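Local coordinates for gram-negative insecticidal protein (Chromobacterium piscinae, PDB 6FBM) that kills insects and probably acts by forming pores in membranes, as do many other proteins with a MACPF domain, at residues V355-Q360 with D420-A425; Q390-D395 with C406-P411. One frame throughout, in Å; residues are numbered along the deposited sequence.

Contact 1: residues V355-Q360 with D420-A425; sequences VGQFGQ and DVMMLA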
ATOM      1  N   VAL A 355     -51.953 -45.594  -8.066  1.00  9.71           N
ATOM      2  CA  VAL A 355     -51.058 -46.762  -8.021  1.00  9.96           C
ATOM      3  C   VAL A 355     -51.703 -48.083  -8.463  1.00 10.48           C
ATOM      4  O   VAL A 355     -50.993 -49.082  -8.665  1.00 10.60           O
ATOM      5  CB  VAL A 355     -50.451 -46.936  -6.632  1.00  9.95           C
ATOM      6  CG1 VAL A 355     -49.569 -45.739  -6.330  1.00 10.12           C
ATOM      7  CG2 VAL A 355     -51.518 -47.114  -5.564  1.00  9.78           C
ATOM      8  N   GLY A 356     -53.033 -48.089  -8.633  1.00 10.98           N
ATOM      9  CA  GLY A 356     -53.760 -49.301  -8.995  1.00 10.94           C
ATOM     10  C   GLY A 356     -55.233 -49.060  -9.163  1.00 10.95           C
ATOM     11  O   GLY A 356     -55.736 -48.009  -8.765  1.00 11.81           O
ATOM     12  N   GLN A 357     -55.906 -50.026  -9.789  1.00 10.67           N
ATOM     13  CA  GLN A 357     -57.373 -50.039  -9.900  1.00 10.64           C
ATOM     14  C   GLN A 357     -57.988 -50.700  -8.706  1.00 10.32           C
ATOM     15  O   GLN A 357     -57.388 -51.592  -8.107  1.00 10.17           O
ATOM     16  CB  GLN A 357     -57.848 -50.803 -11.141  1.00 10.51           C
ATOM     17  CG  GLN A 357     -58.127 -49.879 -12.286  1.00 10.56           C
ATOM     18  CD  GLN A 357     -58.453 -50.593 -13.549  1.00 10.63           C
ATOM     19  OE1 GLN A 357     -58.363 -51.816 -13.642  1.00 10.84           O
ATOM     20  NE2 GLN A 357     -58.828 -49.829 -14.552  1.00 10.65           N
ATOM     21  N   PHE A 358     -59.201 -50.272  -8.392  1.00  9.93           N
ATOM     22  CA  PHE A 358     -60.045 -51.044  -7.496  1.00 10.02           C
ATOM     23  C   PHE A 358     -60.850 -52.053  -8.321  1.00 10.34           C
ATOM     24  O   PHE A 358     -61.409 -51.677  -9.364  1.00 10.67           O
ATOM     25  CB  PHE A 358     -60.988 -50.153  -6.681  1.00  9.62           C
ATOM     26  CG  PHE A 358     -61.674 -50.893  -5.606  1.00  9.21           C
ATOM     27  CD1 PHE A 358     -61.040 -51.093  -4.387  1.00  9.27           C
ATOM     28  CD2 PHE A 358     -62.906 -51.488  -5.822  1.00  9.30           C
ATOM     29  CE1 PHE A 358     -61.639 -51.845  -3.379  1.00  9.17           C
ATOM     30  CE2 PHE A 358     -63.522 -52.236  -4.814  1.00  9.02           C
ATOM     31  CZ  PHE A 358     -62.885 -52.401  -3.600  1.00  9.02           C
ATOM     32  N   GLY A 359     -60.903 -53.303  -7.860  1.00 10.19           N
ATOM     33  CA  GLY A 359     -61.632 -54.361  -8.569  1.00 11.10           C
ATOM     34  C   GLY A 359     -62.802 -54.944  -7.798  1.00 11.70           C
ATOM     35  O   GLY A 359     -62.734 -55.067  -6.580  1.00 12.66           O
ATOM     36  N   GLN A 360     -63.856 -55.333  -8.516  1.00 12.32           N
ATOM     37  CA  GLN A 360     -65.092 -55.877  -7.937  1.00 13.13           C
ATOM     38  C   GLN A 360     -65.598 -57.071  -8.718  1.00 13.74           C
ATOM     39  O   GLN A 360     -65.603 -57.043  -9.954  1.00 12.79           O
ATOM     40  CB  GLN A 360     -66.205 -54.875  -8.100  1.00 13.84           C
ATOM     41  CG  GLN A 360     -66.417 -53.995  -6.918  1.00 14.81           C
ATOM     42  CD  GLN A 360     -66.825 -52.624  -7.335  1.00 15.00           C
ATOM     43  OE1 GLN A 360     -66.030 -51.697  -7.255  1.00 17.32           O
ATOM     44  NE2 GLN A 360     -68.070 -52.479  -7.762  1.00 13.53           N
ATOM     45  N   ASP A 420     -52.488 -53.852 -10.767  1.00 10.40           N
ATOM     46  CA  ASP A 420     -52.712 -53.948 -12.201  1.00 10.38           C
ATOM     47  C   ASP A 420     -53.935 -53.162 -12.615  1.00 10.01           C
ATOM     48  O   ASP A 420     -54.695 -52.701 -11.790  1.00  9.48           O
ATOM     49  CB  ASP A 420     -52.821 -55.410 -12.627  1.00 10.32           C
ATOM     50  CG  ASP A 420     -51.522 -56.167 -12.453  1.00 10.19           C
ATOM     51  OD1 ASP A 420     -50.445 -55.550 -12.465  1.00  9.87           O
ATOM     52  OD2 ASP A 420     -51.572 -57.396 -12.301  1.00 10.12           O
ATOM     53  N   VAL A 421     -54.084 -53.039 -13.921  1.00 10.23           N
ATOM     54  CA  VAL A 421     -55.157 -52.298 -14.550  1.00 10.41           C
ATOM     55  C   VAL A 421     -55.800 -53.181 -15.597  1.00 10.78           C
ATOM     56  O   VAL A 421     -55.114 -53.704 -16.484  1.00 11.39           O
ATOM     57  CB  VAL A 421     -54.591 -51.060 -15.252  1.00 10.19           C
ATOM     58  CG1 VAL A 421     -55.673 -50.347 -16.031  1.00  9.88           C
ATOM     59  CG2 VAL A 421     -53.929 -50.138 -14.231  1.00 10.28           C
ATOM     60  N   MET A 422     -57.104 -53.360 -15.493  1.00 11.28           N
ATOM     61  CA  MET A 422     -57.859 -54.099 -16.487  1.00 11.56           C
ATOM     62  C   MET A 422     -58.333 -53.125 -17.531  1.00 12.02           C
ATOM     63  O   MET A 422     -58.706 -52.009 -17.209  1.00 11.71           O
ATOM     64  CB  MET A 422     -59.082 -54.764 -15.869  1.00 11.30           C
ATOM     65  CG  MET A 422     -58.767 -55.767 -14.792  1.00 11.05           C
ATOM     66  SD  MET A 422     -57.746 -57.129 -15.312  1.00 10.22           S
ATOM     67  CE  MET A 422     -58.735 -57.889 -16.575  1.00 10.23           C
ATOM     68  N   MET A 423     -58.330 -53.590 -18.773  1.00 13.36           N
ATOM     69  CA  MET A 423     -58.901 -52.889 -19.907  1.00 14.37           C
ATOM     70  C   MET A 423     -59.963 -53.821 -20.472  1.00 14.86           C
ATOM     71  O   MET A 423     -59.635 -54.889 -20.991  1.00 16.52           O
ATOM     72  CB  MET A 423     -57.821 -52.579 -20.953  1.00 14.54           C
ATOM     73  CG  MET A 423     -56.727 -51.632 -20.463  1.00 14.77           C
ATOM     74  SD  MET A 423     -57.290 -49.976 -20.023  1.00 14.82           S
ATOM     75  CE  MET A 423     -57.597 -49.245 -21.631  1.00 13.54           C
ATOM     76  N   LEU A 424     -61.220 -53.408 -20.362  1.00 15.09           N
ATOM     77  CA  LEU A 424     -62.366 -54.285 -20.558  1.00 14.61           C
ATOM     78  C   LEU A 424     -63.305 -53.722 -21.630  1.00 15.92           C
ATOM     79  O   LEU A 424     -63.694 -52.549 -21.577  1.00 14.79           O
ATOM     80  CB  LEU A 424     -63.123 -54.463 -19.248  1.00 13.85           C
ATOM     81  CG  LEU A 424     -62.319 -54.998 -18.054  1.00 13.77           C
ATOM     82  CD1 LEU A 424     -63.114 -54.872 -16.760  1.00 13.51           C
ATOM     83  CD2 LEU A 424     -61.884 -56.433 -18.225  1.00 13.36           C
ATOM     84  N   ALA A 425     -63.614 -54.563 -22.623  1.00 17.33           N
ATOM     85  CA  ALA A 425     -64.600 -54.300 -23.657  1.00 19.65           C
ATOM     86  C   ALA A 425     -64.072 -53.258 -24.625  1.00 21.74           C
ATOM     87  O   ALA A 425     -64.763 -52.287 -24.955  1.00 21.22           O
ATOM     88  CB  ALA A 425     -65.937 -53.887 -23.055  1.00 19.26           C
TER
HETATM   89  O   HOH W   1     -59.835 -49.081 -17.258  1.00  6.76           O
HETATM   90  O   HOH W   2     -54.826 -52.787  -9.055  1.00 20.45           O
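One face of the flat Q357 carboxamide lies against V421, whose CG1 stands over it, 3.7 Å from CD and 3.5 Å from NE2; the two side chains cross at about a right angle. M422 N approaches from that same face: it donates to Q357 OE1 at 2.7 Å, nearly straight (N-H...O 161°), yet the donor lies 36° above the carbonyl plane and so misses the lone-pair directions. At the amide nitrogen, Q357 NE2 gives a weak bond to M422 O at 3.4 Å, and water 1 lies between the same two atoms, its bond to NE2 also weak. One amide thus meets both the N-H and the C=O of M422, the first firmly and the second weakly, and its orientation is fixed further by a bond from NE2 to N345 OD1. The side chain spans the gap because it is straight beyond CG (chi2 174°). Nearer the backbone, water 2 sits between two carbonyls, 3.0 Å from Q357 O and 2.7 Å from D420 O. The site is buried, with A329, V343 and F483 also packing on Q357. Q357 stands just before strand 358-360, an edge strand of a three-stranded sheet beside 342-346, and ties it to strand 421-426, which pairs with 403-410 in another sheet; a glutamine amide, not a strand ladder, joins the two sheets within what is probably the beta-tripod part of the toxin.

Contact 2: residues Q390-D395 with C406-P411; sequences QRVWDD and CWRAIP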
ATOM      1  N   GLN A 390     -47.156 -53.971 -19.877  1.00 18.35           N
ATOM      2  CA  GLN A 390     -47.224 -55.292 -20.479  1.00 20.91           C
ATOM      3  C   GLN A 390     -48.464 -56.067 -20.039  1.00 20.75           C
ATOM      4  O   GLN A 390     -49.076 -55.760 -19.016  1.00 19.50           O
ATOM      5  CB  GLN A 390     -45.962 -56.090 -20.127  1.00 22.94           C
ATOM      6  CG  GLN A 390     -45.908 -56.751 -18.753  1.00 25.29           C
ATOM      7  CD  GLN A 390     -44.536 -57.223 -18.380  1.00 28.81           C
ATOM      8  OE1 GLN A 390     -43.689 -57.446 -19.262  1.00 32.76           O
ATOM      9  NE2 GLN A 390     -44.290 -57.368 -17.067  1.00 28.04           N
ATOM     10  N   ARG A 391     -48.797 -57.085 -20.819  1.00 21.28           N
ATOM     11  CA  ARG A 391     -49.992 -57.863 -20.603  1.00 22.43           C
ATOM     12  C   ARG A 391     -49.740 -59.058 -19.713  1.00 22.15           C
ATOM     13  O   ARG A 391     -48.901 -59.880 -20.003  1.00 23.06           O
ATOM     14  CB  ARG A 391     -50.571 -58.348 -21.909  1.00 24.12           C
ATOM     15  CG  ARG A 391     -51.231 -57.272 -22.720  1.00 26.05           C
ATOM     16  CD  ARG A 391     -52.344 -57.843 -23.610  1.00 28.26           C
ATOM     17  NE  ARG A 391     -52.308 -57.269 -24.948  1.00 28.82           N
ATOM     18  CZ  ARG A 391     -51.448 -57.618 -25.900  1.00 31.16           C
ATOM     19  NH1 ARG A 391     -50.515 -58.537 -25.686  1.00 34.74           N
ATOM     20  NH2 ARG A 391     -51.499 -57.022 -27.082  1.00 32.14           N
ATOM     21  N   VAL A 392     -50.497 -59.133 -18.630  1.00 21.30           N
ATOM     22  CA  VAL A 392     -50.532 -60.314 -17.825  1.00 21.79           C
ATOM     23  C   VAL A 392     -51.420 -61.334 -18.559  1.00 21.77           C
ATOM     24  O   VAL A 392     -51.161 -62.535 -18.492  1.00 20.73           O
ATOM     25  CB  VAL A 392     -51.086 -60.007 -16.415  1.00 21.47           C
ATOM     26  CG1 VAL A 392     -51.119 -61.261 -15.548  1.00 22.22           C
ATOM     27  CG2 VAL A 392     -50.220 -58.997 -15.731  1.00 21.89           C
ATOM     28  N   TRP A 393     -52.449 -60.828 -19.247  1.00 21.52           N
ATOM     29  CA  TRP A 393     -53.493 -61.660 -19.832  1.00 21.61           C
ATOM     30  C   TRP A 393     -54.302 -60.875 -20.840  1.00 21.92           C
ATOM     31  O   TRP A 393     -54.503 -59.682 -20.674  1.00 19.97           O
ATOM     32  CB  TRP A 393     -54.436 -62.117 -18.724  1.00 21.06           C
ATOM     33  CG  TRP A 393     -55.695 -62.783 -19.176  1.00 21.57           C
ATOM     34  CD1 TRP A 393     -55.868 -64.108 -19.450  1.00 22.22           C
ATOM     35  CD2 TRP A 393     -56.969 -62.157 -19.401  1.00 22.20           C
ATOM     36  NE1 TRP A 393     -57.165 -64.349 -19.840  1.00 21.99           N
ATOM     37  CE2 TRP A 393     -57.864 -63.172 -19.818  1.00 22.12           C
ATOM     38  CE3 TRP A 393     -57.438 -60.851 -19.299  1.00 21.58           C
ATOM     39  CZ2 TRP A 393     -59.195 -62.911 -20.131  1.00 21.64           C
ATOM     40  CZ3 TRP A 393     -58.761 -60.596 -19.612  1.00 21.83           C
ATOM     41  CH2 TRP A 393     -59.622 -61.618 -20.021  1.00 21.93           C
ATOM     42  N   ASP A 394     -54.779 -61.577 -21.865  1.00 23.97           N
ATOM     43  CA  ASP A 394     -55.841 -61.078 -22.737  1.00 24.89           C
ATOM     44  C   ASP A 394     -56.826 -62.193 -23.097  1.00 25.86           C
ATOM     45  O   ASP A 394     -56.584 -63.348 -22.766  1.00 25.16           O
ATOM     46  CB  ASP A 394     -55.251 -60.397 -23.989  1.00 24.24           C
ATOM     47  CG  ASP A 394     -54.257 -61.255 -24.721  1.00 23.64           C
ATOM     48  OD1 ASP A 394     -54.658 -62.198 -25.401  1.00 24.10           O
ATOM     49  OD2 ASP A 394     -53.061 -60.976 -24.635  1.00 26.39           O
ATOM     50  N   ASP A 395     -57.928 -61.828 -23.777  1.00 28.29           N
ATOM     51  CA  ASP A 395     -59.016 -62.767 -24.146  1.00 27.48           C
ATOM     52  C   ASP A 395     -58.856 -63.417 -25.528  1.00 28.79           C
ATOM     53  O   ASP A 395     -59.847 -63.877 -26.105  1.00 27.53           O
ATOM     54  CB  ASP A 395     -60.389 -62.085 -24.039  1.00 26.68           C
ATOM     55  CG  ASP A 395     -60.757 -61.266 -25.282  1.00 28.31           C
ATOM     56  OD1 ASP A 395     -59.893 -60.526 -25.803  1.00 30.38           O
ATOM     57  OD2 ASP A 395     -61.913 -61.375 -25.754  1.00 28.44           O
ATOM     58  N   CYS A 406     -55.620 -57.731 -18.897  1.00 14.53           N
ATOM     59  CA  CYS A 406     -55.043 -57.308 -17.635  1.00 14.59           C
ATOM     60  C   CYS A 406     -53.653 -56.777 -17.948  1.00 14.64           C
ATOM     61  O   CYS A 406     -52.845 -57.492 -18.549  1.00 14.34           O
ATOM     62  CB  CYS A 406     -54.938 -58.485 -16.700  1.00 14.42           C
ATOM     63  SG  CYS A 406     -54.236 -58.046 -15.120  1.00 15.07           S
ATOM     64  N   TRP A 407     -53.379 -55.527 -17.559  1.00 13.95           N
ATOM     65  CA  TRP A 407     -52.073 -54.927 -17.815  1.00 13.65           C
ATOM     66  C   TRP A 407     -51.297 -54.663 -16.528  1.00 14.19           C
ATOM     67  O   TRP A 407     -51.898 -54.411 -15.483  1.00 13.47           O
ATOM     68  CB  TRP A 407     -52.213 -53.633 -18.574  1.00 12.91           C
ATOM     69  CG  TRP A 407     -52.720 -53.763 -19.950  1.00 12.63           C
ATOM     70  CD1 TRP A 407     -54.028 -53.856 -20.332  1.00 12.78           C
ATOM     71  CD2 TRP A 407     -51.954 -53.757 -21.151  1.00 12.19           C
ATOM     72  NE1 TRP A 407     -54.124 -53.927 -21.690  1.00 12.46           N
ATOM     73  CE2 TRP A 407     -52.857 -53.873 -22.219  1.00 12.54           C
ATOM     74  CE3 TRP A 407     -50.582 -53.670 -21.429  1.00 12.36           C
ATOM     75  CZ2 TRP A 407     -52.436 -53.901 -23.555  1.00 12.35           C
ATOM     76  CZ3 TRP A 407     -50.168 -53.701 -22.758  1.00 12.24           C
ATOM     77  CH2 TRP A 407     -51.091 -53.821 -23.795  1.00 12.39           C
ATOM     78  N   ARG A 408     -49.962 -54.727 -16.633  1.00 14.88           N
ATOM     79  CA  ARG A 408     -49.046 -54.390 -15.544  1.00 16.44           C
ATOM     80  C   ARG A 408     -48.238 -53.216 -15.925  1.00 17.56           C
ATOM     81  O   ARG A 408     -47.728 -53.147 -17.063  1.00 17.64           O
ATOM     82  CB  ARG A 408     -47.968 -55.426 -15.364  1.00 17.54           C
ATOM     83  CG  ARG A 408     -48.294 -56.487 -14.390  1.00 18.29           C
ATOM     84  CD  ARG A 408     -47.311 -56.597 -13.261  1.00 18.42           C
ATOM     85  NE  ARG A 408     -47.096 -58.018 -13.044  1.00 19.87           N
ATOM     86  CZ  ARG A 408     -47.972 -58.880 -12.520  1.00 19.31           C
ATOM     87  NH1 ARG A 408     -47.593 -60.139 -12.418  1.00 21.21           N
ATOM     88  NH2 ARG A 408     -49.177 -58.523 -12.062  1.00 18.13           N
ATOM     89  N   ALA A 409     -48.029 -52.333 -14.965  1.00 16.58           N
ATOM     90  CA  ALA A 409     -47.055 -51.297 -15.159  1.00 16.55           C
ATOM     91  C   ALA A 409     -45.679 -51.958 -15.169  1.00 16.23           C
ATOM     92  O   ALA A 409     -45.376 -52.816 -14.339  1.00 18.14           O
ATOM     93  CB  ALA A 409     -47.160 -50.263 -14.055  1.00 17.03           C
ATOM     94  N   ILE A 410     -44.881 -51.604 -16.159  1.00 15.24           N
ATOM     95  CA  ILE A 410     -43.473 -51.917 -16.155  1.00 14.89           C
ATOM     96  C   ILE A 410     -42.812 -50.761 -15.405  1.00 14.26           C
ATOM     97  O   ILE A 410     -42.819 -49.627 -15.899  1.00 13.29           O
ATOM     98  CB  ILE A 410     -42.881 -52.050 -17.576  1.00 14.43           C
ATOM     99  CG1 ILE A 410     -43.635 -53.090 -18.393  1.00 13.97           C
ATOM    100  CG2 ILE A 410     -41.414 -52.463 -17.486  1.00 14.79           C
ATOM    101  CD1 ILE A 410     -43.358 -53.013 -19.882  1.00 14.41           C
ATOM    102  N   PRO A 411     -42.270 -51.032 -14.208  1.00 14.54           N
ATOM    103  CA  PRO A 411     -41.668 -49.926 -13.466  1.00 15.41           C
ATOM    104  C   PRO A 411     -40.287 -49.571 -13.987  1.00 17.43           C
ATOM    105  O   PRO A 411     -39.555 -50.460 -14.474  1.00 19.29           O
ATOM    106  CB  PRO A 411     -41.548 -50.468 -12.039  1.00 14.84           C
ATOM    107  CG  PRO A 411     -42.100 -51.866 -12.064  1.00 14.66           C
ATOM    108  CD  PRO A 411     -42.123 -52.305 -13.492  1.00 14.02           C
TER
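C406 faces both V392 and W393, the signature of a classic beta bulge in the antiparallel pairing of 390-395 with 406-411. The evidence is in the backbone bonds: C406 O takes V392 N at 2.9 Å and, weakly, W393 N at 3.4 Å, while C406 N donates to W393 O. C406 SG, anti to its own backbone nitrogen (chi1 180°), packs against V392 CB at 3.9 Å, and C406 N comes in the ring plane to the edge of the W393 indole, whose NE1 is held by K465 O. Next, W407 forms a non-hydrogen-bonded pair with R391. Their side chains run alongside each other, and R391 CG sits 3.5 Å from the centroid of the W407 six-membered ring, only 7° off its normal, a CH-pi contact; the guanidinium itself is turned 50° from the indole. At R408 the pair with Q390 is hydrogen-bonded, and the opposite face of the sheet is used: V392 CG2 rests over one face of the R408 guanidinium, whose NH2 reaches D420, and touches R408 CG at 3.4 Å. Beyond A409 the I410 side chain reaches Q390, its CD1 4.0 Å from Q390 CB.

How the contacts relate
Contacts 1 and 2 have centres 10 Å apart and meet through one sheet, in which strand 403-410 lies between 421-426 and the successive short strands 388-391 and 393-394, which the bulge separates. Along the chain, contact 2 is nested inside the loop that contact 1 closes: 355-360 comes first, then 390-395, 406-411 and 420-425. They also touch directly. D420 OD2 forms a salt bridge with R408 NH2 at 2.7 Å, M422 SD packs on C406 CB at 3.4 Å, and V421 and W407 pair through their backbones. Contact 2 therefore builds the sheet from within, whereas contact 1 ties it to the neighbouring three-stranded sheet, all inside one Vps62-like region, well away from the chain's centre.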